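Local coordinates for DNA polymerase II large subunit (Pyrococcus horikoshii, PDB 7OEC), which includes an intein that probably excises itself from the DNA polymerase precursor by protein splicing, joining the flanking sequences, at residues I50-F55 against H157-N162; V22-L27 against F149-K154; D8-V13 against I161-V166; L99-G104 against I119-D124. The protein carries 2 engineered substitutions. All coordinates share one frame; numbering follows the deposited sequence.

Interaction 1: residues I50-F55 against H157-N162; sequences IKVYSF and HTVIIN
Thr158 reaches over the backbone of Phe55, its hydroxyl donating to the carbonyl oxygen with OG1 2.7 Å from Phe55 O. That carbonyl is met from the side, with a C=O...OG1 angle of 122°, and CB and CG2 of Thr158 close over the same oxygen. With chi1 at 56°, OG1 stands between the threonine's own N and carbonyl carbon, and this aims it at the neighbouring strand. The exchange runs the other way as well. In the conformer of Ser54 described here, one of two deposited, OG donates to Thr158 O at 2.8 Å, and the Ser54 CA contributes a C-H...O contact to the same oxygen. An alanine in place of Thr158 would probably leave Phe55 O without this hydroxyl donor and open a gap where CG2 packs. Further along, Ile160 N donates to a water at 2.8 Å, and Tyr53 O lies 2.6 Å from that water, which spans the widening space between the backbones. The apolar touches are looser: Ile160 CD1 is 4.3 Å from Tyr53 CB, while Val52 CG2 meets Val159 CG1 at a similar range. The axes of strands 50-55 and 158-161 approach to 4.8 Å, at 107°, so the strands cross instead of pairing, and side-chain hydroxyls and water replace regular strand bonding. This buried crossing belongs to the beta-rich intein splicing domain: strand 50-56 runs between strands 10-15 and 61-74, and strand 158-161 pairs with strand 165-168.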
loop_
_atom_site.group_PDB
_atom_site.type_symbol
_atom_site.label_atom_id
_atom_site.label_comp_id
_atom_site.label_asym_id
_atom_site.label_seq_id
_atom_site.Cartn_x
_atom_site.Cartn_y
_atom_site.Cartn_z
ATOM N N ILE A 50 -0.869 12.137 12.669
ATOM C CA ILE A 50 -0.346 11.207 11.674
ATOM C C ILE A 50 -0.772 11.664 10.290
ATOM O O ILE A 50 -1.879 12.185 10.098
ATOM C CB ILE A 50 -0.760 9.739 11.981
ATOM C CG1 ILE A 50 -0.035 8.775 11.003
ATOM C CG2 ILE A 50 -2.324 9.559 12.022
ATOM C CD1 ILE A 50 -0.053 7.352 11.381
ATOM N N LYS A 51 0.160 11.539 9.348
ATOM C CA LYS A 51 -0.106 11.720 7.936
ATOM C C LYS A 51 0.525 10.550 7.192
ATOM O O LYS A 51 1.431 9.886 7.692
ATOM C CB LYS A 51 0.445 13.064 7.458
ATOM C CG LYS A 51 -0.320 14.288 7.956
ATOM C CD LYS A 51 0.356 15.509 7.442
ATOM C CE LYS A 51 -0.234 16.777 8.023
ATOM N NZ LYS A 51 -1.722 16.721 8.097
ATOM N N VAL A 52 0.018 10.264 6.009
ATOM C CA VAL A 52 0.555 9.190 5.194
ATOM C C VAL A 52 1.326 9.798 4.038
ATOM O O VAL A 52 0.948 10.847 3.498
ATOM C CB VAL A 52 -0.569 8.231 4.756
ATOM C CG1 VAL A 52 -1.563 8.879 3.800
ATOM C CG2 VAL A 52 0.032 7.008 4.118
ATOM N N TYR A 53 2.449 9.182 3.688
ATOM C CA TYR A 53 3.143 9.610 2.486
ATOM C C TYR A 53 2.515 8.988 1.243
ATOM O O TYR A 53 2.247 7.787 1.167
ATOM C CB TYR A 53 4.595 9.207 2.570
ATOM C CG TYR A 53 5.461 10.065 3.479
ATOM C CD1 TYR A 53 6.123 11.160 2.984
ATOM C CD2 TYR A 53 5.651 9.744 4.797
ATOM C CE1 TYR A 53 6.931 11.904 3.763
ATOM C CE2 TYR A 53 6.472 10.490 5.606
ATOM C CZ TYR A 53 7.110 11.576 5.078
ATOM O OH TYR A 53 7.954 12.382 5.799
ATOM N N SER A 54 2.265 9.821 0.275
ATOM C CA SER A 54 1.650 9.402 -0.970
ATOM C C SER A 54 2.542 9.837 -2.115
ATOM O O SER A 54 3.493 10.588 -1.953
ATOM C CB SER A 54 0.250 10.012 -1.188
ATOM O OG SER A 54 -0.675 9.565 -0.233
ATOM N N PHE A 55 2.226 9.347 -3.286
ATOM C CA PHE A 55 2.902 9.757 -4.498
ATOM C C PHE A 55 1.865 10.434 -5.381
ATOM O O PHE A 55 0.793 9.864 -5.638
ATOM C CB PHE A 55 3.526 8.557 -5.217
ATOM C CG PHE A 55 4.546 8.942 -6.239
ATOM C CD1 PHE A 55 4.238 8.979 -7.592
ATOM C CD2 PHE A 55 5.817 9.334 -5.832
ATOM C CE1 PHE A 55 5.199 9.369 -8.504
ATOM C CE2 PHE A 55 6.769 9.732 -6.750
ATOM C CZ PHE A 55 6.466 9.736 -8.080
ATOM N N HIS A 157 -4.644 8.791 -3.001
ATOM C CA HIS A 157 -4.976 7.371 -2.978
ATOM C C HIS A 157 -3.826 6.466 -3.395
ATOM O O HIS A 157 -4.056 5.359 -3.879
ATOM C CB HIS A 157 -6.237 7.022 -3.780
ATOM C CG HIS A 157 -7.415 7.889 -3.471
ATOM N ND1 HIS A 157 -7.762 8.307 -2.197
ATOM C CD2 HIS A 157 -8.306 8.468 -4.305
ATOM C CE1 HIS A 157 -8.833 9.080 -2.264
ATOM N NE2 HIS A 157 -9.154 9.227 -3.538
ATOM N N THR A 158 -2.599 6.899 -3.141
ATOM C CA THR A 158 -1.411 6.077 -3.289
ATOM C C THR A 158 -0.666 6.077 -1.963
ATOM O O THR A 158 -0.867 6.953 -1.114
ATOM C CB THR A 158 -0.521 6.632 -4.375
ATOM O OG1 THR A 158 -0.228 7.971 -4.055
ATOM C CG2 THR A 158 -1.228 6.641 -5.702
ATOM N N VAL A 159 0.153 5.046 -1.784
ATOM C CA VAL A 159 0.881 4.810 -0.551
ATOM C C VAL A 159 2.242 4.250 -0.936
ATOM O O VAL A 159 2.479 3.823 -2.075
ATOM C CB VAL A 159 0.132 3.844 0.395
ATOM C CG1 VAL A 159 -1.174 4.447 0.901
ATOM C CG2 VAL A 159 -0.181 2.528 -0.286
ATOM N N ILE A 160 3.145 4.264 0.040
ATOM C CA ILE A 160 4.516 3.797 -0.127
ATOM C C ILE A 160 4.732 2.680 0.882
ATOM O O ILE A 160 4.700 2.916 2.093
ATOM C CB ILE A 160 5.516 4.948 0.023
ATOM C CG1 ILE A 160 5.184 6.008 -1.058
ATOM C CG2 ILE A 160 6.927 4.422 -0.124
ATOM C CD1 ILE A 160 5.960 7.229 -0.973
ATOM N N ILE A 161 4.895 1.451 0.393
ATOM C CA ILE A 161 4.798 0.287 1.261
ATOM C C ILE A 161 6.069 -0.549 1.244
ATOM O O ILE A 161 6.867 -0.514 0.315
ATOM C CB ILE A 161 3.582 -0.593 0.940
ATOM C CG1 ILE A 161 3.668 -1.186 -0.447
ATOM C CG2 ILE A 161 2.277 0.194 1.227
ATOM C CD1 ILE A 161 2.638 -2.296 -0.671
ATOM N N ASN A 162 6.250 -1.310 2.306
ATOM C CA ASN A 162 7.360 -2.242 2.425
ATOM C C ASN A 162 8.654 -1.507 2.071
ATOM O O ASN A 162 8.923 -0.461 2.678
ATOM C CB ASN A 162 7.077 -3.506 1.645
ATOM C CG ASN A 162 5.910 -4.265 2.217
ATOM O OD1 ASN A 162 5.440 -3.961 3.308
ATOM N ND2 ASN A 162 5.425 -5.248 1.484
HETATM O O HOH W 1 2.636 5.579 2.491
#

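Interaction 2: residues V22-L27 against F149-K154; sequences VTLKEL and FSLNAK
The ring of Phe149 has Lys25 CA over one face, 4.1 Å above the plane and offset toward the rim, a CH-pi contact at the start of a short helix that opens with a capping box. Leu24 O approaches the same ring obliquely near CD2. The lysine chain, with CG anti to its backbone N (chi1 -175°), runs out past the ring, and its CG touches Phe149 CZ at 4.0 Å before the ammonium end leads away. At the root of the ring, Leu24 CB packs on Phe149 CB at 3.9 Å. Leu24 and Leu27 both point toward strand 147-153 and meet Leu151, so the helix lies on the strand mainly through nonpolar side chains. Strand 18-23 runs straight into this helix, and Leu27 goes on to touch Val70 and Ile50, which ties the helix to the curled sheet of the splicing domain. The capping box fixes the turn: Glu26 N donates to Thr23 OG1 at 3.0 Å, and Thr23 N donates back to Glu26 OE1 at 2.9 Å, meeting the carboxylate on its anti side. At the inner end of the contact, the Leu27 and Leu151 side chains cross at about a right angle, CD2 of Leu27 lying 4.1 Å from CD1 of Leu151.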
loop_
_atom_site.group_PDB
_atom_site.type_symbol
_atom_site.label_atom_id
_atom_site.label_comp_id
_atom_site.label_asym_id
_atom_site.label_seq_id
_atom_site.Cartn_x
_atom_site.Cartn_y
_atom_site.Cartn_z
ATOM N N VAL A 22 5.193 1.877 9.753
ATOM C CA VAL A 22 4.420 1.069 10.693
ATOM C C VAL A 22 3.725 -0.016 9.896
ATOM O O VAL A 22 3.478 0.142 8.708
ATOM C CB VAL A 22 3.382 1.888 11.480
ATOM C CG1 VAL A 22 4.060 2.948 12.311
ATOM C CG2 VAL A 22 2.412 2.533 10.557
ATOM N N THR A 23 3.396 -1.130 10.544
ATOM C CA THR A 23 2.603 -2.095 9.796
ATOM C C THR A 23 1.163 -1.602 9.707
ATOM O O THR A 23 0.726 -0.747 10.474
ATOM C CB THR A 23 2.582 -3.465 10.464
ATOM O OG1 THR A 23 1.955 -3.349 11.730
ATOM C CG2 THR A 23 3.989 -4.062 10.601
ATOM N N LEU A 24 0.410 -2.164 8.770
ATOM C CA LEU A 24 -0.988 -1.776 8.656
ATOM C C LEU A 24 -1.769 -2.173 9.900
ATOM O O LEU A 24 -2.683 -1.460 10.320
ATOM C CB LEU A 24 -1.602 -2.404 7.418
ATOM C CG LEU A 24 -1.375 -1.684 6.126
ATOM C CD1 LEU A 24 -1.934 -2.450 5.032
ATOM C CD2 LEU A 24 -2.074 -0.393 6.186
ATOM N N LYS A 25 -1.452 -3.320 10.488
ATOM C CA LYS A 25 -2.082 -3.670 11.761
ATOM C C LYS A 25 -1.781 -2.633 12.856
ATOM O O LYS A 25 -2.682 -2.213 13.609
ATOM C CB LYS A 25 -1.680 -5.085 12.161
ATOM C CG LYS A 25 -2.402 -5.553 13.432
ATOM C CD LYS A 25 -2.101 -7.011 13.718
ATOM C CE LYS A 25 -2.303 -7.291 15.204
ATOM N NZ LYS A 25 -1.579 -8.564 15.674
ATOM N N GLU A 26 -0.513 -2.193 12.963
ATOM C CA GLU A 26 -0.152 -1.144 13.924
ATOM C C GLU A 26 -0.859 0.162 13.593
ATOM O O GLU A 26 -1.333 0.884 14.487
ATOM C CB GLU A 26 1.362 -0.894 13.926
ATOM C CG GLU A 26 2.166 -2.019 14.483
ATOM C CD GLU A 26 3.690 -1.767 14.350
ATOM O OE1 GLU A 26 4.211 -1.192 13.324
ATOM O OE2 GLU A 26 4.366 -2.180 15.305
ATOM N N LEU A 27 -0.949 0.477 12.302
ATOM C CA LEU A 27 -1.655 1.686 11.891
ATOM C C LEU A 27 -3.109 1.641 12.352
ATOM O O LEU A 27 -3.632 2.618 12.896
ATOM C CB LEU A 27 -1.552 1.872 10.373
ATOM C CG LEU A 27 -2.221 3.125 9.790
ATOM C CD1 LEU A 27 -1.482 4.328 10.327
ATOM C CD2 LEU A 27 -2.224 3.096 8.306
ATOM N N PHE A 149 -6.311 -5.550 5.876
ATOM C CA PHE A 149 -6.358 -4.156 6.297
ATOM C C PHE A 149 -6.248 -3.206 5.124
ATOM O O PHE A 149 -5.629 -3.516 4.107
ATOM C CB PHE A 149 -5.216 -3.838 7.258
ATOM C CG PHE A 149 -5.334 -4.598 8.565
ATOM C CD1 PHE A 149 -4.886 -5.890 8.663
ATOM C CD2 PHE A 149 -5.889 -3.997 9.694
ATOM C CE1 PHE A 149 -4.961 -6.552 9.820
ATOM C CE2 PHE A 149 -5.958 -4.653 10.877
ATOM C CZ PHE A 149 -5.531 -5.945 10.944
ATOM N N SER A 150 -6.849 -2.033 5.266
ATOM C CA SER A 150 -6.716 -1.022 4.232
ATOM C C SER A 150 -6.792 0.345 4.882
ATOM O O SER A 150 -6.919 0.475 6.102
ATOM C CB SER A 150 -7.789 -1.151 3.143
ATOM O OG SER A 150 -7.438 -0.421 1.962
ATOM N N LEU A 151 -6.737 1.369 4.046
ATOM C CA LEU A 151 -6.862 2.735 4.512
ATOM C C LEU A 151 -7.348 3.579 3.360
ATOM O O LEU A 151 -7.221 3.206 2.201
ATOM C CB LEU A 151 -5.558 3.349 5.017
ATOM C CG LEU A 151 -4.464 3.618 4.008
ATOM C CD1 LEU A 151 -3.433 4.502 4.599
ATOM C CD2 LEU A 151 -3.864 2.365 3.431
ATOM N N ASN A 152 -7.900 4.725 3.696
ATOM C CA ASN A 152 -8.240 5.728 2.700
ATOM C C ASN A 152 -7.416 6.965 2.986
ATOM O O ASN A 152 -7.504 7.546 4.072
ATOM C CB ASN A 152 -9.710 6.131 2.697
ATOM C CG ASN A 152 -10.034 7.170 1.557
ATOM O OD1 ASN A 152 -9.508 7.097 0.427
ATOM N ND2 ASN A 152 -10.911 8.107 1.858
ATOM N N ALA A 153 -6.591 7.334 2.012
ATOM C CA ALA A 153 -5.739 8.509 2.056
ATOM C C ALA A 153 -6.415 9.603 1.266
ATOM O O ALA A 153 -6.804 9.388 0.118
ATOM C CB ALA A 153 -4.413 8.226 1.360
ATOM N N LYS A 154 -6.464 10.787 1.840
ATOM C CA LYS A 154 -7.182 11.889 1.221
ATOM C C LYS A 154 -6.519 12.280 -0.099
ATOM O O LYS A 154 -5.306 12.444 -0.172
ATOM C CB LYS A 154 -7.169 13.073 2.189
ATOM C CG LYS A 154 -7.988 14.286 1.753
ATOM C CD LYS A 154 -9.120 14.564 2.749
ATOM C CE LYS A 154 -9.880 15.826 2.447
ATOM N NZ LYS A 154 -10.588 16.304 3.705
#

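Interaction 3: residues D8-V13 against I161-V166; sequences DTRILV and INENIV
Two hydrogen bonds join Arg10 and Asn162, fastening strand 10-15 of the large curled sheet to the hairpin of strands 158-161 and 165-168. Arg10 N donates to Asn162 OD1 at 2.8 Å, almost in line with the side-chain carbonyl (C=O...N angle 171°), and Asn162 N returns a 2.8 Å bond to Arg10 O, arriving from above the carbonyl plane. The second kind of interaction is a stack: the Arg10 chain bends at chi2 and chi3, bringing its guanidinium back over the Asn162 amide, with the two planes 12° apart and OD1 3.0 Å above the centre of the guanidinium. Arg10 NH1 also bonds to Asp8 O at 2.9 Å within the guanidinium plane, which holds the group flat against the amide. Water forms the third kind, one molecule accepting from Asn162 ND2 and donating to Thr9 OG1, whose other partner is Pro6. Apolar contact is slight, Thr9 CG2 touching Ile161 CB at 4.0 Å. Ile11 and Ile161 make a single beta bridge, beyond which the chain turns through Glu163, centre of an inverse gamma turn, into a G1 bulge. With ND2 bonded to Ser89 O as well, the orientation of the buried amide is settled, and the cationic group over OD1 probably polarises its C=O.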
loop_
_atom_site.group_PDB
_atom_site.type_symbol
_atom_site.label_atom_id
_atom_site.label_comp_id
_atom_site.label_asym_id
_atom_site.label_seq_id
_atom_site.Cartn_x
_atom_site.Cartn_y
_atom_site.Cartn_z
ATOM N N ASP A 8 0.753 -7.335 8.005
ATOM C CA ASP A 8 2.188 -7.142 8.187
ATOM C C ASP A 8 2.817 -6.248 7.123
ATOM O O ASP A 8 4.014 -5.979 7.188
ATOM C CB ASP A 8 2.920 -8.485 8.304
ATOM C CG ASP A 8 2.890 -9.322 7.031
ATOM O OD1 ASP A 8 2.322 -8.874 6.026
ATOM O OD2 ASP A 8 3.457 -10.460 7.049
ATOM N N THR A 9 2.031 -5.733 6.191
ATOM C CA THR A 9 2.534 -4.772 5.227
ATOM C C THR A 9 2.952 -3.511 5.955
ATOM O O THR A 9 2.224 -3.016 6.820
ATOM C CB THR A 9 1.403 -4.421 4.263
ATOM O OG1 THR A 9 0.921 -5.577 3.579
ATOM C CG2 THR A 9 1.837 -3.418 3.218
ATOM N N ARG A 10 4.112 -2.978 5.589
ATOM C CA ARG A 10 4.593 -1.757 6.203
ATOM C C ARG A 10 4.191 -0.579 5.339
ATOM O O ARG A 10 4.146 -0.678 4.104
ATOM C CB ARG A 10 6.108 -1.777 6.391
ATOM C CG ARG A 10 6.570 -2.651 7.556
ATOM C CD ARG A 10 6.558 -4.115 7.208
ATOM N NE ARG A 10 7.479 -4.465 6.119
ATOM C CZ ARG A 10 7.281 -5.474 5.258
ATOM N NH1 ARG A 10 6.170 -6.247 5.337
ATOM N NH2 ARG A 10 8.187 -5.681 4.292
ATOM N N ILE A 11 3.889 0.535 5.990
ATOM C CA ILE A 11 3.522 1.748 5.289
ATOM C C ILE A 11 4.278 2.959 5.839
ATOM O O ILE A 11 4.503 3.076 7.052
ATOM C CB ILE A 11 2.001 1.959 5.348
ATOM C CG1 ILE A 11 1.589 3.111 4.450
ATOM C CG2 ILE A 11 1.576 2.074 6.743
ATOM C CD1 ILE A 11 0.096 3.117 4.168
ATOM N N LEU A 12 4.703 3.843 4.927
ATOM C CA LEU A 12 5.457 5.036 5.293
ATOM C C LEU A 12 4.511 6.157 5.706
ATOM O O LEU A 12 3.627 6.572 4.941
ATOM C CB LEU A 12 6.292 5.488 4.108
ATOM C CG LEU A 12 7.276 6.630 4.341
ATOM C CD1 LEU A 12 8.317 6.261 5.391
ATOM C CD2 LEU A 12 7.921 7.060 3.025
ATOM N N VAL A 13 4.681 6.613 6.944
ATOM C CA VAL A 13 3.853 7.628 7.560
ATOM C C VAL A 13 4.752 8.665 8.220
ATOM O O VAL A 13 5.965 8.498 8.356
ATOM C CB VAL A 13 2.879 7.031 8.603
ATOM C CG1 VAL A 13 1.859 6.103 7.889
ATOM C CG2 VAL A 13 3.583 6.300 9.729
ATOM N N ILE A 161 4.895 1.451 0.393
ATOM C CA ILE A 161 4.798 0.287 1.261
ATOM C C ILE A 161 6.069 -0.549 1.244
ATOM O O ILE A 161 6.867 -0.514 0.315
ATOM C CB ILE A 161 3.582 -0.593 0.940
ATOM C CG1 ILE A 161 3.668 -1.186 -0.447
ATOM C CG2 ILE A 161 2.277 0.194 1.227
ATOM C CD1 ILE A 161 2.638 -2.296 -0.671
ATOM N N ASN A 162 6.250 -1.310 2.306
ATOM C CA ASN A 162 7.360 -2.242 2.425
ATOM C C ASN A 162 8.654 -1.507 2.071
ATOM O O ASN A 162 8.923 -0.461 2.678
ATOM C CB ASN A 162 7.077 -3.506 1.645
ATOM C CG ASN A 162 5.910 -4.265 2.217
ATOM O OD1 ASN A 162 5.440 -3.961 3.308
ATOM N ND2 ASN A 162 5.425 -5.248 1.484
ATOM N N GLU A 163 9.478 -2.043 1.174
ATOM C CA GLU A 163 10.749 -1.424 0.814
ATOM C C GLU A 163 10.505 -0.320 -0.211
ATOM O O GLU A 163 10.943 -0.378 -1.365
ATOM C CB GLU A 163 11.715 -2.472 0.283
ATOM C CG GLU A 163 11.923 -3.621 1.278
ATOM C CD GLU A 163 11.064 -4.878 1.001
ATOM O OE1 GLU A 163 10.031 -4.777 0.305
ATOM O OE2 GLU A 163 11.452 -5.993 1.489
ATOM N N ASN A 164 9.785 0.710 0.247
ATOM C CA ASN A 164 9.673 1.979 -0.475
ATOM C C ASN A 164 8.952 1.839 -1.828
ATOM O O ASN A 164 9.205 2.600 -2.764
ATOM C CB ASN A 164 11.045 2.657 -0.628
ATOM C CG ASN A 164 11.706 3.009 0.688
ATOM O OD1 ASN A 164 11.304 2.619 1.765
ATOM N ND2 ASN A 164 12.733 3.767 0.582
ATOM N N ILE A 165 7.955 0.948 -1.883
ATOM C CA ILE A 165 7.240 0.610 -3.111
ATOM C C ILE A 165 6.034 1.516 -3.286
ATOM O O ILE A 165 5.176 1.586 -2.409
ATOM C CB ILE A 165 6.811 -0.864 -3.077
ATOM C CG1 ILE A 165 8.035 -1.771 -3.138
ATOM C CG2 ILE A 165 5.858 -1.149 -4.210
ATOM C CD1 ILE A 165 7.782 -3.147 -2.549
ATOM N N VAL A 166 5.922 2.171 -4.435
ATOM C CA VAL A 166 4.758 3.011 -4.708
ATOM C C VAL A 166 3.619 2.124 -5.188
ATOM O O VAL A 166 3.781 1.362 -6.151
ATOM C CB VAL A 166 5.081 4.068 -5.772
ATOM C CG1 VAL A 166 3.813 4.901 -6.140
ATOM C CG2 VAL A 166 6.161 4.983 -5.283
HETATM O O HOH W 2 2.831 -6.761 1.742
HETATM O O HOH W 3 8.462 -7.048 2.023
#

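Interaction 4: residues L99-G104 against I119-D124; sequences LVYENG and IIIIID
Tyr101 N donates to Ile119 O at 2.8 Å, a fairly straight bond (158° at the hydrogen) and the one direct hydrogen bond between the two segments. The same oxygen also takes a C-H...O contact from Val100 CA at 3.2 Å, so Ile119 O is approached by two neighbouring residues of strand 97-102, the C-H...O contact being the weaker. Around this pivot sit the isoleucines. Ile121 lays its outer carbons against the root of the tyrosine, CD1 lying 3.8 Å from Tyr101 CB and equally near CG, while Ile119 CG2 closes on the same CB. CG of Tyr101 is anti to the backbone N (chi1 -162°), which carries the ring outward past Ile121 and takes its hydroxyl end away from strand 119-123. On the other side, Ile120 turns its CD1 back to Leu99 O at 3.5 Å and to Val100 CG1. A water completes the junction, donating to Leu99 O and accepting from Ile121 N at 3.0 Å. In the next shell Phe106 packs edge-to-face with the Tyr101 ring and also touches Ile121. A glycine replacing Tyr101 would probably leave Ile119 CG2, Ile121 CD1 and the Phe106 ring facing a gap. The strands cross at 106° with axes 4.7 Å apart, too steep for continuous pairing. Strand 97-102 forms a hairpin with 105-110, and strand 119-123, at the margin of a four-stranded antiparallel sheet, pairs with strand 130-141 and makes backbone bonds to Val166 and Asn164.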
loop_
_atom_site.group_PDB
_atom_site.type_symbol
_atom_site.label_atom_id
_atom_site.label_comp_id
_atom_site.label_asym_id
_atom_site.label_seq_id
_atom_site.Cartn_x
_atom_site.Cartn_y
_atom_site.Cartn_z
ATOM N N LEU A 99 -0.037 -0.237 -9.216
ATOM C CA LEU A 99 0.518 0.705 -10.178
ATOM C C LEU A 99 1.794 0.153 -10.784
ATOM O O LEU A 99 2.727 -0.205 -10.064
ATOM C CB LEU A 99 0.847 2.024 -9.503
ATOM C CG LEU A 99 -0.368 2.687 -8.890
ATOM C CD1 LEU A 99 0.038 3.985 -8.295
ATOM C CD2 LEU A 99 -1.480 2.918 -9.898
ATOM N N VAL A 100 1.825 0.069 -12.104
ATOM C CA VAL A 100 3.012 -0.327 -12.844
ATOM C C VAL A 100 3.388 0.824 -13.759
ATOM O O VAL A 100 2.545 1.618 -14.159
ATOM C CB VAL A 100 2.815 -1.639 -13.625
ATOM C CG1 VAL A 100 2.537 -2.803 -12.703
ATOM C CG2 VAL A 100 1.704 -1.538 -14.553
ATOM N N TYR A 101 4.655 0.938 -14.081
ATOM C CA TYR A 101 5.119 2.103 -14.815
ATOM C C TYR A 101 5.443 1.711 -16.240
ATOM O O TYR A 101 6.289 0.857 -16.482
ATOM C CB TYR A 101 6.355 2.668 -14.166
ATOM C CG TYR A 101 6.635 4.083 -14.588
ATOM C CD1 TYR A 101 7.668 4.363 -15.466
ATOM C CD2 TYR A 101 5.876 5.148 -14.092
ATOM C CE1 TYR A 101 7.968 5.685 -15.842
ATOM C CE2 TYR A 101 6.143 6.460 -14.478
ATOM C CZ TYR A 101 7.194 6.718 -15.345
ATOM O OH TYR A 101 7.457 8.025 -15.697
ATOM N N GLU A 102 4.736 2.296 -17.183
ATOM C CA GLU A 102 4.820 1.853 -18.565
ATOM C C GLU A 102 4.837 3.093 -19.431
ATOM O O GLU A 102 3.941 3.940 -19.322
ATOM C CB GLU A 102 3.639 0.937 -18.943
ATOM C CG GLU A 102 3.608 -0.353 -18.136
ATOM C CD GLU A 102 2.619 -1.416 -18.628
ATOM O OE1 GLU A 102 2.918 -2.632 -18.363
ATOM O OE2 GLU A 102 1.576 -1.041 -19.255
ATOM N N ASN A 103 5.863 3.205 -20.267
ATOM C CA ASN A 103 5.907 4.244 -21.296
ATOM C C ASN A 103 5.642 5.623 -20.680
ATOM O O ASN A 103 4.875 6.450 -21.204
ATOM C CB ASN A 103 4.947 3.927 -22.460
ATOM C CG ASN A 103 5.501 2.831 -23.446
ATOM O OD1 ASN A 103 5.416 1.621 -23.177
ATOM N ND2 ASN A 103 6.067 3.272 -24.581
ATOM N N GLY A 104 6.251 5.850 -19.519
ATOM C CA GLY A 104 6.209 7.161 -18.914
ATOM C C GLY A 104 4.957 7.505 -18.137
ATOM O O GLY A 104 4.722 8.681 -17.885
ATOM N N ILE A 119 7.102 -3.031 -14.588
ATOM C CA ILE A 119 7.954 -2.176 -13.757
ATOM C C ILE A 119 7.164 -1.599 -12.584
ATOM O O ILE A 119 6.100 -1.003 -12.772
ATOM C CB ILE A 119 8.572 -1.039 -14.592
ATOM C CG1 ILE A 119 9.427 -1.626 -15.716
ATOM C CG2 ILE A 119 9.346 -0.041 -13.717
ATOM C CD1 ILE A 119 10.641 -2.399 -15.273
ATOM N N ILE A 120 7.752 -1.684 -11.390
ATOM C CA ILE A 120 7.268 -1.050 -10.168
ATOM C C ILE A 120 8.235 0.073 -9.811
ATOM O O ILE A 120 9.445 -0.040 -10.052
ATOM C CB ILE A 120 7.223 -2.096 -9.031
ATOM C CG1 ILE A 120 6.306 -3.253 -9.365
ATOM C CG2 ILE A 120 6.896 -1.477 -7.703
ATOM C CD1 ILE A 120 4.866 -2.890 -9.406
ATOM N N ILE A 121 7.714 1.167 -9.259
ATOM C CA ILE A 121 8.532 2.299 -8.847
ATOM C C ILE A 121 8.794 2.187 -7.355
ATOM O O ILE A 121 7.865 2.004 -6.561
ATOM C CB ILE A 121 7.844 3.637 -9.204
ATOM C CG1 ILE A 121 7.632 3.733 -10.719
ATOM C CG2 ILE A 121 8.580 4.823 -8.623
ATOM C CD1 ILE A 121 8.879 3.593 -11.523
ATOM N N ILE A 122 10.049 2.362 -6.973
ATOM C CA ILE A 122 10.420 2.531 -5.581
ATOM C C ILE A 122 11.025 3.922 -5.398
ATOM O O ILE A 122 11.557 4.516 -6.335
ATOM C CB ILE A 122 11.380 1.410 -5.174
ATOM C CG1 ILE A 122 12.616 1.481 -6.011
ATOM C CG2 ILE A 122 10.680 -0.044 -5.284
ATOM C CD1 ILE A 122 13.697 0.562 -5.490
ATOM N N ILE A 123 10.948 4.453 -4.176
ATOM C CA ILE A 123 11.445 5.793 -3.857
ATOM C C ILE A 123 12.697 5.685 -2.997
ATOM O O ILE A 123 12.700 4.976 -1.986
ATOM C CB ILE A 123 10.392 6.582 -3.072
ATOM C CG1 ILE A 123 9.100 6.671 -3.867
ATOM C CG2 ILE A 123 10.838 7.952 -2.791
ATOM C CD1 ILE A 123 9.275 7.290 -5.211
ATOM N N ASP A 124 13.733 6.422 -3.360
ATOM C CA ASP A 124 14.848 6.617 -2.446
ATOM C C ASP A 124 14.409 7.668 -1.436
ATOM O O ASP A 124 14.135 8.803 -1.825
ATOM C CB ASP A 124 16.067 7.081 -3.232
ATOM C CG ASP A 124 17.320 7.160 -2.370
ATOM O OD1 ASP A 124 17.213 7.585 -1.192
ATOM O OD2 ASP A 124 18.405 6.827 -2.888
HETATM O O HOH W 4 4.807 1.446 -8.822
#

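In the fold
Interactions 1, 2 and 3 cluster near the centre of the fold, their centres 8 to 10 Å apart, whereas interaction 4 lies about 15 Å from the centres of interactions 1 and 3 and 22 Å from that of interaction 2. The segments 8-13, 22-27 and 50-55 come first and meet partners from 149 onward, so the N-terminal part of the intein is pinned repeatedly to its C-terminal part. Strand 10-15 stands between strands 18-23 and 50-56, joining the first three contacts, and interactions 1 and 3 share Ile161 and Asn162. Interaction 4, from the intervening chain, meets interaction 3 where strand 119-123 bonds to strand 165-168. Such a layout brings the two ends together, consistent with splicing by the Hint fold.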